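Local atomic coordinates of putative secreted lipase (Streptomyces sp. W007, PDB entry 5H6B), a protein that hydrolyses the ester bonds of triacylglycerols as a thermostable, probably secreted lipase, probably through the serine-nucleophile mechanism of the alpha/beta-hydrolase superfamily. Residues R15-Y20 against N41-W46; F61-G66 against D88-K93; G133-N138 against S230-I235; T208-G213 against N218-D223. One frame throughout, in Å; residues are numbered along the deposited sequence.

Contact 1 (R15-Y20 against N41-W46); sequences RGWNDY and NSIDNW. With ZN (zinc ion), chain B.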
loop_
_atom_site.group_PDB
_atom_site.type_symbol
_atom_site.label_atom_id
_atom_site.label_comp_id
_atom_site.label_asym_id
_atom_site.label_seq_id
_atom_site.Cartn_x
_atom_site.Cartn_y
_atom_site.Cartn_z
ATOM N N ARG A 15 -17.097 1.626 12.827
ATOM C CA ARG A 15 -15.777 0.995 12.681
ATOM C C ARG A 15 -15.933 -0.475 12.312
ATOM O O ARG A 15 -16.915 -1.112 12.695
ATOM C CB ARG A 15 -14.978 1.113 13.968
ATOM C CG ARG A 15 -15.664 0.507 15.183
ATOM C CD ARG A 15 -14.762 0.567 16.396
ATOM N NE ARG A 15 -14.546 1.939 16.848
ATOM C CZ ARG A 15 -13.709 2.287 17.825
ATOM N NH1 ARG A 15 -12.983 1.363 18.457
ATOM N NH2 ARG A 15 -13.587 3.566 18.178
ATOM N N GLY A 16 -14.964 -1.002 11.569
ATOM C CA GLY A 16 -15.023 -2.387 11.108
ATOM C C GLY A 16 -13.975 -2.713 10.068
ATOM O O GLY A 16 -13.272 -1.821 9.576
ATOM N N TRP A 17 -13.864 -4.003 9.748
ATOM C CA TRP A 17 -12.948 -4.473 8.721
ATOM C C TRP A 17 -13.737 -5.337 7.736
ATOM O O TRP A 17 -14.181 -6.425 8.076
ATOM C CB TRP A 17 -11.753 -5.217 9.355
ATOM C CG TRP A 17 -10.720 -5.742 8.368
ATOM C CD1 TRP A 17 -10.580 -5.399 7.049
ATOM C CD2 TRP A 17 -9.694 -6.698 8.639
ATOM N NE1 TRP A 17 -9.542 -6.089 6.486
ATOM C CE2 TRP A 17 -8.973 -6.890 7.441
ATOM C CE3 TRP A 17 -9.308 -7.415 9.783
ATOM C CZ2 TRP A 17 -7.888 -7.770 7.348
ATOM C CZ3 TRP A 17 -8.217 -8.292 9.691
ATOM C CH2 TRP A 17 -7.523 -8.453 8.479
ATOM N N ASN A 18 -13.903 -4.829 6.513
ATOM C CA ASN A 18 -14.759 -5.434 5.506
ATOM C C ASN A 18 -16.219 -5.618 5.952
ATOM O O ASN A 18 -16.925 -6.507 5.469
ATOM C CB ASN A 18 -14.132 -6.737 4.983
ATOM C CG ASN A 18 -12.869 -6.483 4.200
ATOM O OD1 ASN A 18 -12.646 -5.377 3.707
ATOM N ND2 ASN A 18 -12.046 -7.499 4.064
ATOM N N ASP A 19 -16.662 -4.726 6.831
ATOM C CA ASP A 19 -18.052 -4.625 7.220
ATOM C C ASP A 19 -18.660 -3.533 6.328
ATOM O O ASP A 19 -18.470 -2.335 6.574
ATOM C CB ASP A 19 -18.152 -4.280 8.708
ATOM C CG ASP A 19 -19.586 -4.073 9.184
ATOM O OD1 ASP A 19 -20.521 -3.956 8.350
ATOM O OD2 ASP A 19 -19.769 -4.006 10.417
ATOM N N TYR A 20 -19.404 -3.961 5.308
ATOM C CA TYR A 20 -20.063 -3.048 4.358
ATOM C C TYR A 20 -21.304 -2.299 4.878
ATOM O O TYR A 20 -21.894 -1.527 4.138
ATOM C CB TYR A 20 -20.369 -3.787 3.046
ATOM C CG TYR A 20 -19.090 -4.102 2.293
ATOM C CD1 TYR A 20 -18.353 -5.272 2.557
ATOM C CD2 TYR A 20 -18.585 -3.204 1.347
ATOM C CE1 TYR A 20 -17.170 -5.542 1.880
ATOM C CE2 TYR A 20 -17.401 -3.462 0.666
ATOM C CZ TYR A 20 -16.698 -4.627 0.931
ATOM O OH TYR A 20 -15.527 -4.854 0.250
ATOM N N ASN A 41 -2.338 -11.121 0.450
ATOM C CA ASN A 41 -3.781 -11.110 0.262
ATOM C C ASN A 41 -4.448 -10.119 1.216
ATOM O O ASN A 41 -3.785 -9.490 2.064
ATOM C CB ASN A 41 -4.338 -12.538 0.449
ATOM C CG ASN A 41 -4.077 -13.076 1.835
ATOM O OD1 ASN A 41 -4.557 -12.524 2.812
ATOM N ND2 ASN A 41 -3.302 -14.146 1.928
ATOM N N SER A 42 -5.768 -10.020 1.079
ATOM C CA SER A 42 -6.591 -9.071 1.820
ATOM C C SER A 42 -6.619 -9.242 3.323
ATOM O O SER A 42 -7.010 -8.292 4.022
ATOM C CB SER A 42 -8.032 -9.145 1.329
ATOM O OG SER A 42 -8.570 -10.399 1.653
ATOM N N ILE A 43 -6.278 -10.436 3.816
ATOM C CA ILE A 43 -6.336 -10.721 5.264
ATOM C C ILE A 43 -4.957 -10.703 5.922
ATOM O O ILE A 43 -4.749 -9.984 6.891
ATOM C CB ILE A 43 -7.029 -12.074 5.569
ATOM C CG1 ILE A 43 -8.439 -12.115 4.972
ATOM C CG2 ILE A 43 -7.057 -12.361 7.071
ATOM C CD1 ILE A 43 -9.277 -10.881 5.226
ATOM N N ASP A 44 -4.038 -11.494 5.385
ATOM C CA ASP A 44 -2.752 -11.778 6.042
ATOM C C ASP A 44 -1.810 -10.600 6.138
ATOM O O ASP A 44 -1.088 -10.472 7.131
ATOM C CB ASP A 44 -2.016 -12.935 5.341
ATOM C CG ASP A 44 -2.719 -14.262 5.517
ATOM O OD1 ASP A 44 -3.368 -14.464 6.555
ATOM O OD2 ASP A 44 -2.631 -15.112 4.612
ATOM N N ASN A 45 -1.813 -9.746 5.117
ATOM C CA ASN A 45 -0.972 -8.547 5.142
ATOM C C ASN A 45 -1.408 -7.618 6.289
ATOM O O ASN A 45 -0.596 -6.885 6.824
ATOM C CB ASN A 45 -1.040 -7.810 3.796
ATOM C CG ASN A 45 0.232 -6.998 3.480
ATOM O OD1 ASN A 45 0.812 -6.311 4.329
ATOM N ND2 ASN A 45 0.645 -7.056 2.246
ATOM N N TRP A 46 -2.685 -7.689 6.673
ATOM C CA TRP A 46 -3.313 -6.658 7.474
ATOM C C TRP A 46 -3.805 -7.119 8.837
ATOM O O TRP A 46 -4.550 -6.382 9.485
ATOM C CB TRP A 46 -4.455 -6.029 6.663
ATOM C CG TRP A 46 -3.986 -5.557 5.329
ATOM C CD1 TRP A 46 -4.474 -5.927 4.114
ATOM C CD2 TRP A 46 -2.913 -4.630 5.065
ATOM N NE1 TRP A 46 -3.787 -5.293 3.119
ATOM C CE2 TRP A 46 -2.815 -4.499 3.673
ATOM C CE3 TRP A 46 -2.041 -3.891 5.874
ATOM C CZ2 TRP A 46 -1.881 -3.671 3.065
ATOM C CZ3 TRP A 46 -1.089 -3.065 5.262
ATOM C CH2 TRP A 46 -1.024 -2.960 3.873
HETATM ZN ZN ZN B . -4.524 -16.277 6.541
HETATM O O HOH W 1 -5.157 -15.739 8.999
HETATM O O HOH W 2 -5.958 -16.511 5.077
#
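Trp17 pushes the benzo edge of its indole against the backbone carbonyls of the loop 41-46, a partly buried packing contact between the edge strand 16-17 and the loop that leads from strand 32-35 to helix 49-54. No hydrogen bond joins the two segments. With CG anti to the backbone N (chi1 -179°), the indole reaches across to the loop; CZ2 comes 3.5 Å from Ser42 O and CH2 3.5 Å from Ile43 O, both oxygens lying near the ring plane. Ile43 CD1 and Trp46 CB approach the same atom, CZ2 of Trp17, from opposite sides of the indole plane, CD1 at 4.0 Å. The pyrrole nitrogen NE1 of Trp17 bonds to Ser62 OG on strand 59-63, which also bonds to Ser42 O, so one hydroxyl ties both sides of the contact to the central parallel sheet. An Asx turn, Asn41 OD1 accepting from Ile43 N, shapes the loop and is extended to an Asx motif by an almost straight bond (175°) from Asp44 N at 2.8 Å. Asn41 ND2 in turn donates to Asp44 OD2, meeting it from above the carboxylate plane, while the other oxygen of that carboxylate, OD1, binds a zinc ion at 2.1 Å.

Contact 2 (F61-G66 against D88-K93); sequences FSLDYG and DVFVDK. With ZN (zinc ion), chain C.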
loop_
_atom_site.group_PDB
_atom_site.type_symbol
_atom_site.label_atom_id
_atom_site.label_comp_id
_atom_site.label_asym_id
_atom_site.label_seq_id
_atom_site.Cartn_x
_atom_site.Cartn_y
_atom_site.Cartn_z
ATOM N N PHE A 61 -11.317 -1.388 4.817
ATOM C CA PHE A 61 -11.625 -2.362 3.774
ATOM C C PHE A 61 -10.320 -2.813 3.146
ATOM O O PHE A 61 -9.369 -2.026 3.078
ATOM C CB PHE A 61 -12.522 -1.745 2.705
ATOM C CG PHE A 61 -13.885 -1.381 3.210
ATOM C CD1 PHE A 61 -14.101 -0.166 3.858
ATOM C CD2 PHE A 61 -14.959 -2.271 3.065
ATOM C CE1 PHE A 61 -15.353 0.158 4.348
ATOM C CE2 PHE A 61 -16.211 -1.944 3.554
ATOM C CZ PHE A 61 -16.408 -0.728 4.191
ATOM N N SER A 62 -10.259 -4.074 2.719
ATOM C CA SER A 62 -9.050 -4.622 2.092
ATOM C C SER A 62 -9.427 -5.533 0.947
ATOM O O SER A 62 -10.314 -6.357 1.097
ATOM C CB SER A 62 -8.242 -5.393 3.124
ATOM O OG SER A 62 -8.965 -6.522 3.591
ATOM N N LEU A 63 -8.768 -5.376 -0.196
ATOM C CA LEU A 63 -9.075 -6.178 -1.393
ATOM C C LEU A 63 -8.003 -7.191 -1.704
ATOM O O LEU A 63 -6.828 -7.014 -1.343
ATOM C CB LEU A 63 -9.224 -5.280 -2.633
ATOM C CG LEU A 63 -7.982 -4.907 -3.480
ATOM C CD1 LEU A 63 -8.368 -4.274 -4.809
ATOM C CD2 LEU A 63 -7.044 -3.985 -2.711
ATOM N N ASP A 64 -8.409 -8.207 -2.459
ATOM C CA ASP A 64 -7.497 -9.126 -3.127
ATOM C C ASP A 64 -7.306 -8.632 -4.554
ATOM O O ASP A 64 -8.262 -8.245 -5.165
ATOM C CB ASP A 64 -8.130 -10.523 -3.189
ATOM C CG ASP A 64 -7.630 -11.466 -2.123
ATOM O OD1 ASP A 64 -6.858 -11.085 -1.221
ATOM O OD2 ASP A 64 -7.999 -12.649 -2.225
ATOM N N TYR A 65 -6.105 -8.722 -5.114
ATOM C CA TYR A 65 -5.836 -8.224 -6.478
ATOM C C TYR A 65 -4.705 -9.048 -7.060
ATOM O O TYR A 65 -3.865 -9.504 -6.306
ATOM C CB TYR A 65 -5.496 -6.710 -6.493
ATOM C CG TYR A 65 -4.101 -6.329 -6.014
ATOM C CD1 TYR A 65 -2.991 -6.470 -6.846
ATOM C CD2 TYR A 65 -3.893 -5.825 -4.739
ATOM C CE1 TYR A 65 -1.719 -6.130 -6.424
ATOM C CE2 TYR A 65 -2.621 -5.483 -4.306
ATOM C CZ TYR A 65 -1.531 -5.634 -5.156
ATOM O OH TYR A 65 -0.245 -5.309 -4.759
ATOM N N GLY A 66 -4.682 -9.241 -8.382
ATOM C CA GLY A 66 -3.591 -9.942 -9.050
ATOM C C GLY A 66 -3.591 -11.429 -8.775
ATOM O O GLY A 66 -2.533 -12.067 -8.839
ATOM N N ASP A 88 -9.925 -0.064 -8.846
ATOM C CA ASP A 88 -10.958 0.863 -9.340
ATOM C C ASP A 88 -12.368 0.415 -8.950
ATOM O O ASP A 88 -13.080 1.154 -8.244
ATOM C CB ASP A 88 -10.830 1.028 -10.867
ATOM C CG ASP A 88 -11.666 2.178 -11.436
ATOM O OD1 ASP A 88 -12.459 2.828 -10.702
ATOM O OD2 ASP A 88 -11.510 2.414 -12.653
ATOM N N VAL A 89 -12.747 -0.792 -9.382
ATOM C CA VAL A 89 -14.052 -1.404 -9.027
ATOM C C VAL A 89 -14.242 -1.473 -7.503
ATOM O O VAL A 89 -15.318 -1.143 -6.975
ATOM C CB VAL A 89 -14.191 -2.829 -9.631
ATOM C CG1 VAL A 89 -15.373 -3.590 -9.032
ATOM C CG2 VAL A 89 -14.313 -2.758 -11.151
ATOM N N PHE A 90 -13.193 -1.884 -6.795
ATOM C CA PHE A 90 -13.276 -2.039 -5.335
ATOM C C PHE A 90 -13.518 -0.706 -4.604
ATOM O O PHE A 90 -14.342 -0.651 -3.685
ATOM C CB PHE A 90 -12.031 -2.750 -4.797
ATOM C CG PHE A 90 -12.128 -3.136 -3.347
ATOM C CD1 PHE A 90 -12.709 -4.331 -2.974
ATOM C CD2 PHE A 90 -11.633 -2.294 -2.349
ATOM C CE1 PHE A 90 -12.794 -4.695 -1.640
ATOM C CE2 PHE A 90 -11.706 -2.654 -1.017
ATOM C CZ PHE A 90 -12.292 -3.860 -0.660
ATOM N N VAL A 91 -12.816 0.356 -5.000
ATOM C CA VAL A 91 -13.032 1.676 -4.384
ATOM C C VAL A 91 -14.463 2.183 -4.654
ATOM O O VAL A 91 -15.110 2.690 -3.742
ATOM C CB VAL A 91 -11.986 2.736 -4.828
ATOM C CG1 VAL A 91 -12.355 4.125 -4.303
ATOM C CG2 VAL A 91 -10.593 2.368 -4.334
ATOM N N ASP A 92 -14.941 2.039 -5.891
ATOM C CA ASP A 92 -16.325 2.413 -6.248
ATOM C C ASP A 92 -17.328 1.686 -5.348
ATOM O O ASP A 92 -18.229 2.307 -4.792
ATOM C CB ASP A 92 -16.623 2.130 -7.735
ATOM C CG ASP A 92 -15.867 3.074 -8.692
ATOM O OD1 ASP A 92 -15.541 4.215 -8.307
ATOM O OD2 ASP A 92 -15.602 2.679 -9.852
ATOM N N LYS A 93 -17.122 0.387 -5.171
ATOM C CA LYS A 93 -17.967 -0.458 -4.310
ATOM C C LYS A 93 -17.959 -0.048 -2.834
ATOM O O LYS A 93 -18.995 -0.111 -2.154
ATOM C CB LYS A 93 -17.512 -1.912 -4.468
ATOM C CG LYS A 93 -18.263 -2.973 -3.675
ATOM C CD LYS A 93 -17.671 -4.360 -3.921
ATOM C CE LYS A 93 -17.604 -4.692 -5.412
ATOM N NZ LYS A 93 -17.566 -6.152 -5.681
HETATM ZN ZN ZN C . -7.184 -14.243 -1.775
#
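Strand 61-63 and helix 88-93 run nearly antiparallel, 157° between their directions, with their axes 9.7 Å apart at closest approach; the nearest CA atoms, those of Leu63 and Phe90, are 7.1 Å apart. The helix lies over the parallel sheet as in alpha/beta-hydrolases, and Phe90 reaches from the helix to the strand. Its CG is anti to the backbone N (chi1 -171°), which sends the ring down from the helix onto the strand. Leu63 CB sits over the middle of one ring face, 3.5 Å from the centroid of Phe90 and only 8° off the ring normal, a CH-pi contact. Beyond it, Leu63 CD1 reaches back to Phe90 CB at 4.0 Å. At the ring edge, Phe61 CB lies 3.9 Å from Phe90 CE2, while the phenyl group of Phe61 turns away to Val94 and Thr98 farther along the helix. Ser62 O approaches Phe90 CZ at 3.6 Å. The next residue after Leu63, Asp64, binds a zinc ion through OD2 together with His75. Asp88 and Asp92 take part in another zinc site on the helix. With no hydrogen bond between the segments, helix and strand meet here mainly through apolar and CH-pi packing, and the aspartates that bind zinc take no part in it; across this contact Phe90 is held by shape and dispersion and not by directional bonds.

Contact 3 (G133-N138 against S230-I235); sequences GIAPDN and SEHVAI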
loop_
_atom_site.group_PDB
_atom_site.type_symbol
_atom_site.label_atom_id
_atom_site.label_comp_id
_atom_site.label_asym_id
_atom_site.label_seq_id
_atom_site.Cartn_x
_atom_site.Cartn_y
_atom_site.Cartn_z
ATOM N N GLY A 133 1.922 4.899 1.206
ATOM C CA GLY A 133 2.713 3.795 0.706
ATOM C C GLY A 133 3.712 3.387 1.773
ATOM O O GLY A 133 4.436 4.230 2.290
ATOM N N ILE A 134 3.736 2.090 2.097
ATOM C CA ILE A 134 4.688 1.520 3.022
ATOM C C ILE A 134 5.584 0.641 2.171
ATOM O O ILE A 134 5.109 -0.269 1.502
ATOM C CB ILE A 134 4.005 0.665 4.113
ATOM C CG1 ILE A 134 2.810 1.399 4.718
ATOM C CG2 ILE A 134 5.002 0.317 5.208
ATOM C CD1 ILE A 134 2.064 0.590 5.761
ATOM N N ALA A 135 6.870 0.958 2.176
ATOM C CA ALA A 135 7.860 0.340 1.313
ATOM C C ALA A 135 7.424 0.197 -0.148
ATOM O O ALA A 135 7.650 -0.840 -0.754
ATOM C CB ALA A 135 8.301 -0.990 1.898
ATOM N N PRO A 136 6.807 1.242 -0.730
ATOM C CA PRO A 136 6.272 1.093 -2.091
ATOM C C PRO A 136 7.370 1.101 -3.169
ATOM O O PRO A 136 8.282 1.936 -3.094
ATOM C CB PRO A 136 5.396 2.326 -2.236
ATOM C CG PRO A 136 6.102 3.370 -1.422
ATOM C CD PRO A 136 6.721 2.643 -0.268
ATOM N N ASP A 137 7.315 0.191 -4.145
ATOM C CA ASP A 137 8.304 0.237 -5.241
ATOM C C ASP A 137 7.883 1.185 -6.357
ATOM O O ASP A 137 7.625 0.770 -7.495
ATOM C CB ASP A 137 8.683 -1.154 -5.763
ATOM C CG ASP A 137 7.492 -1.969 -6.302
ATOM O OD1 ASP A 137 6.312 -1.768 -5.924
ATOM O OD2 ASP A 137 7.786 -2.861 -7.106
ATOM N N ASN A 138 7.892 2.484 -6.044
ATOM C CA ASN A 138 7.264 3.509 -6.921
ATOM C C ASN A 138 7.967 3.728 -8.270
ATOM O O ASN A 138 7.335 4.213 -9.219
ATOM C CB ASN A 138 7.059 4.839 -6.168
ATOM C CG ASN A 138 5.780 4.840 -5.328
ATOM O OD1 ASN A 138 4.714 4.502 -5.834
ATOM N ND2 ASN A 138 5.872 5.255 -4.059
ATOM N N SER A 230 13.384 -2.873 10.959
ATOM C CA SER A 230 12.479 -3.577 10.043
ATOM C C SER A 230 12.991 -3.563 8.619
ATOM O O SER A 230 13.463 -2.546 8.140
ATOM C CB SER A 230 11.067 -2.964 10.033
ATOM O OG SER A 230 10.357 -3.345 11.186
ATOM N N GLU A 231 12.873 -4.701 7.953
ATOM C CA GLU A 231 13.142 -4.807 6.526
ATOM C C GLU A 231 11.804 -4.728 5.754
ATOM O O GLU A 231 10.793 -4.273 6.298
ATOM C CB GLU A 231 14.005 -6.049 6.211
ATOM C CG GLU A 231 13.524 -7.396 6.764
ATOM C CD GLU A 231 12.111 -7.747 6.344
ATOM O OE1 GLU A 231 11.183 -7.623 7.190
ATOM O OE2 GLU A 231 11.910 -8.119 5.162
ATOM N N HIS A 232 11.806 -5.152 4.499
ATOM C CA HIS A 232 10.714 -4.883 3.582
ATOM C C HIS A 232 9.370 -5.490 4.026
ATOM O O HIS A 232 8.326 -4.833 3.927
ATOM C CB HIS A 232 11.093 -5.374 2.190
ATOM C CG HIS A 232 10.086 -5.053 1.138
ATOM N ND1 HIS A 232 10.009 -3.821 0.523
ATOM C CD2 HIS A 232 9.117 -5.815 0.573
ATOM C CE1 HIS A 232 9.027 -3.829 -0.359
ATOM N NE2 HIS A 232 8.477 -5.032 -0.356
ATOM N N VAL A 233 9.398 -6.723 4.514
ATOM C CA VAL A 233 8.162 -7.403 4.850
ATOM C C VAL A 233 7.612 -6.913 6.185
ATOM O O VAL A 233 6.436 -6.581 6.277
ATOM C CB VAL A 233 8.329 -8.949 4.790
ATOM C CG1 VAL A 233 7.064 -9.666 5.270
ATOM C CG2 VAL A 233 8.641 -9.355 3.348
ATOM N N ALA A 234 8.486 -6.848 7.182
ATOM C CA ALA A 234 8.123 -6.463 8.530
ATOM C C ALA A 234 7.462 -5.098 8.599
ATOM O O ALA A 234 6.446 -4.945 9.285
ATOM C CB ALA A 234 9.347 -6.489 9.438
ATOM N N ILE A 235 8.021 -4.127 7.876
ATOM C CA ILE A 235 7.537 -2.743 7.933
ATOM C C ILE A 235 6.050 -2.621 7.548
ATOM O O ILE A 235 5.333 -1.826 8.139
ATOM C CB ILE A 235 8.428 -1.772 7.110
ATOM C CG1 ILE A 235 8.113 -0.297 7.438
ATOM C CG2 ILE A 235 8.303 -2.002 5.614
ATOM C CD1 ILE A 235 8.992 0.676 6.670
#
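The end of strand 128-134 and the loop after it run past the first turn of helix 232-237, with CA atoms as near as 6.4 Å (Ala135 to His232) and 7.1 Å (Ile134 to Ile235). Ala135 meets two residues of that turn through its methyl group: CB lies 3.6 Å from His232 ND1 and 3.9 Å from Ile235 CG2. The carbonyl oxygen of Ala135 is 3.3 Å from His232 CE1, obliquely placed against the imidazole and without a hydrogen bond. Ile134 turns CG2 to CG1 of Ile235, the two branched chains crossing at an angle, and the same CG2 of Ile134 comes 3.6 Å from Ile235 O. CG anti to the backbone N (chi1 -175°) carries the imidazole of His232 to Ala135, and both ring nitrogens have partners, ND1 bonding to Asp200 OD2 and NE2 to Ser109 OG, consistent with a Ser-His-Asp catalytic triad whose serine stands on what looks like the nucleophile elbow. Glu231 caps the helix start, its OE1 accepting from Ala234 N at 2.8 Å and its OE2 from Val233 N at 2.9 Å. Helix 240-250 packs on Ile134 through Val246 and on Ile235 through Ala242, and Leu221 of helix 221-224 also touches Ile235. Strand 128-134 itself is bonded between strands 103-108 and 191-196, and the helix turn of His232 packs at its C-terminal end.

Contact 4 (T208-G213 against N218-D223); sequences TQYLDG and NVLLQD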
loop_
_atom_site.group_PDB
_atom_site.type_symbol
_atom_site.label_atom_id
_atom_site.label_comp_id
_atom_site.label_asym_id
_atom_site.label_seq_id
_atom_site.Cartn_x
_atom_site.Cartn_y
_atom_site.Cartn_z
ATOM N N THR A 208 14.462 5.251 -4.072
ATOM C CA THR A 208 13.554 5.129 -5.216
ATOM C C THR A 208 12.092 4.837 -4.818
ATOM O O THR A 208 11.190 4.916 -5.659
ATOM C CB THR A 208 13.994 4.021 -6.199
ATOM O OG1 THR A 208 14.018 2.750 -5.529
ATOM C CG2 THR A 208 15.375 4.324 -6.800
ATOM N N GLN A 209 11.859 4.500 -3.551
ATOM C CA GLN A 209 10.502 4.334 -3.032
ATOM C C GLN A 209 9.818 5.687 -2.853
ATOM O O GLN A 209 8.602 5.788 -2.980
ATOM C CB GLN A 209 10.523 3.591 -1.702
ATOM C CG GLN A 209 11.175 2.216 -1.784
ATOM C CD GLN A 209 11.326 1.587 -0.427
ATOM O OE1 GLN A 209 10.578 1.897 0.503
ATOM N NE2 GLN A 209 12.308 0.708 -0.291
ATOM N N TYR A 210 10.618 6.716 -2.553
ATOM C CA TYR A 210 10.117 8.069 -2.330
ATOM C C TYR A 210 9.463 8.668 -3.565
ATOM O O TYR A 210 9.893 8.417 -4.684
ATOM C CB TYR A 210 11.238 9.012 -1.882
ATOM C CG TYR A 210 11.835 8.751 -0.527
ATOM C CD1 TYR A 210 11.098 8.147 0.505
ATOM C CD2 TYR A 210 13.142 9.166 -0.244
ATOM C CE1 TYR A 210 11.670 7.937 1.748
ATOM C CE2 TYR A 210 13.717 8.962 1.001
ATOM C CZ TYR A 210 12.967 8.349 1.989
ATOM O OH TYR A 210 13.511 8.125 3.220
ATOM N N LEU A 211 8.414 9.456 -3.325
ATOM C CA LEU A 211 7.722 10.202 -4.354
ATOM C C LEU A 211 8.173 11.672 -4.350
ATOM O O LEU A 211 8.736 12.176 -3.388
ATOM C CB LEU A 211 6.215 10.117 -4.141
ATOM C CG LEU A 211 5.565 8.750 -4.385
ATOM C CD1 LEU A 211 4.166 8.738 -3.787
ATOM C CD2 LEU A 211 5.487 8.396 -5.855
ATOM N N ASP A 212 7.910 12.347 -5.455
ATOM C CA ASP A 212 8.254 13.748 -5.625
ATOM C C ASP A 212 7.023 14.528 -6.055
ATOM O O ASP A 212 6.272 14.099 -6.929
ATOM C CB ASP A 212 9.336 13.873 -6.685
ATOM C CG ASP A 212 9.560 15.299 -7.144
ATOM O OD1 ASP A 212 10.354 16.025 -6.509
ATOM O OD2 ASP A 212 8.968 15.661 -8.178
ATOM N N GLY A 213 6.857 15.696 -5.461
ATOM C CA GLY A 213 5.761 16.583 -5.786
ATOM C C GLY A 213 5.539 17.569 -4.656
ATOM O O GLY A 213 6.111 17.414 -3.566
ATOM N N ASN A 218 7.847 12.291 2.525
ATOM C CA ASN A 218 8.663 11.087 2.544
ATOM C C ASN A 218 9.269 10.960 3.921
ATOM O O ASN A 218 9.854 11.903 4.413
ATOM C CB ASN A 218 9.771 11.144 1.487
ATOM C CG ASN A 218 9.229 11.019 0.074
ATOM O OD1 ASN A 218 8.534 10.066 -0.261
ATOM N ND2 ASN A 218 9.546 11.988 -0.766
ATOM N N VAL A 219 9.154 9.770 4.508
ATOM C CA VAL A 219 9.555 9.507 5.875
ATOM C C VAL A 219 10.459 8.282 5.933
ATOM O O VAL A 219 10.145 7.219 5.364
ATOM C CB VAL A 219 8.309 9.249 6.737
ATOM C CG1 VAL A 219 8.692 9.018 8.198
ATOM C CG2 VAL A 219 7.334 10.421 6.599
ATOM N N LEU A 220 11.587 8.447 6.608
ATOM C CA LEU A 220 12.520 7.379 6.853
ATOM C C LEU A 220 12.205 6.824 8.235
ATOM O O LEU A 220 12.272 7.557 9.236
ATOM C CB LEU A 220 13.955 7.892 6.802
ATOM C CG LEU A 220 15.045 6.829 6.979
ATOM C CD1 LEU A 220 14.959 5.780 5.879
ATOM C CD2 LEU A 220 16.434 7.468 7.008
ATOM N N LEU A 221 11.871 5.533 8.281
ATOM C CA LEU A 221 11.500 4.851 9.524
ATOM C C LEU A 221 12.523 5.024 10.653
ATOM O O LEU A 221 12.158 5.150 11.828
ATOM C CB LEU A 221 11.307 3.343 9.260
ATOM C CG LEU A 221 10.891 2.449 10.432
ATOM C CD1 LEU A 221 9.486 2.842 10.868
ATOM C CD2 LEU A 221 10.996 0.968 10.047
ATOM N N GLN A 222 13.799 5.015 10.293
ATOM C CA GLN A 222 14.854 5.130 11.276
ATOM C C GLN A 222 14.964 6.573 11.841
ATOM O O GLN A 222 15.498 6.735 12.929
ATOM C CB GLN A 222 16.182 4.610 10.749
ATOM C CG GLN A 222 16.226 3.081 10.559
ATOM C CD GLN A 222 15.306 2.562 9.454
ATOM O OE1 GLN A 222 14.632 1.547 9.604
ATOM N NE2 GLN A 222 15.265 3.270 8.352
ATOM N N ASP A 223 14.437 7.590 11.139
ATOM C CA ASP A 223 14.293 8.946 11.723
ATOM C C ASP A 223 13.303 8.954 12.873
ATOM O O ASP A 223 13.460 9.726 13.810
ATOM C CB ASP A 223 13.844 10.003 10.684
ATOM C CG ASP A 223 14.947 10.387 9.711
ATOM O OD1 ASP A 223 16.121 10.148 10.012
ATOM O OD2 ASP A 223 14.642 10.921 8.626
#
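Asn218 grips the backbone of Leu211 with both ends of its amide. ND2 donates to Leu211 O at 2.8 Å, nearly straight at 171°, and the bond lies in the planes of both the amide and the accepting carbonyl. OD1 accepts from Leu211 N at 3.1 Å in a more bent bond (148°), with the donor tilted somewhat out of the carbonyl plane. Two bonds from one amide to the N-H and C=O of a single residue fix the rotation of the Asn218 side chain and pair with Leu211 in a way that resembles a peptide group of a neighbouring strand. The grip joins the loop after strand 191-196 to strand 216-220, the outermost strand at this end of the alpha/beta-hydrolase sheet, and so ties the last part of the loop back onto the strand that follows it. Tyr210, one residue before, lays its ring over the same asparagine: CB of Asn218 sits above one face, offset toward the rim, 3.8 Å from the centroid of the Tyr210 ring in a CH-pi contact. Ring and amide planes are inclined by 36°. OD1 of Asn218 also touches the tyrosine, 3.3 Å from CD1 of Tyr210. Farther along the ring, Val219 O lies at its edge, 4.0 Å from CE1 of Tyr210. The phenol reaches Leu220, with Tyr210 OH 3.6 Å from Leu220 CB. On the sheet side, Leu211 packs on Tyr192 and Val194 of strand 191-196, and Asn218 touches Val194 as well.

All four contacts reach one parallel sheet. Contacts 2 and 3 are buried and largely apolar, whereas contacts 1 and 4, at the two outermost strands, are partly buried and lie on opposite sides of the chain's centre, their centres about 26 Å apart. Contacts 1 and 2 lie on neighbouring strands, 16-17 and 59-63, and touch where Ser42 N bonds to Asp64 OD1. Contacts 3 and 4 touch as well, Asn138 ND2 bonding to Gln209 O. Only contact 4 has hydrogen bonds between its own segments; aromatic rings dominate contacts 1 and 2, and contact 3 places the probable catalytic histidine among small and branched apolar side chains.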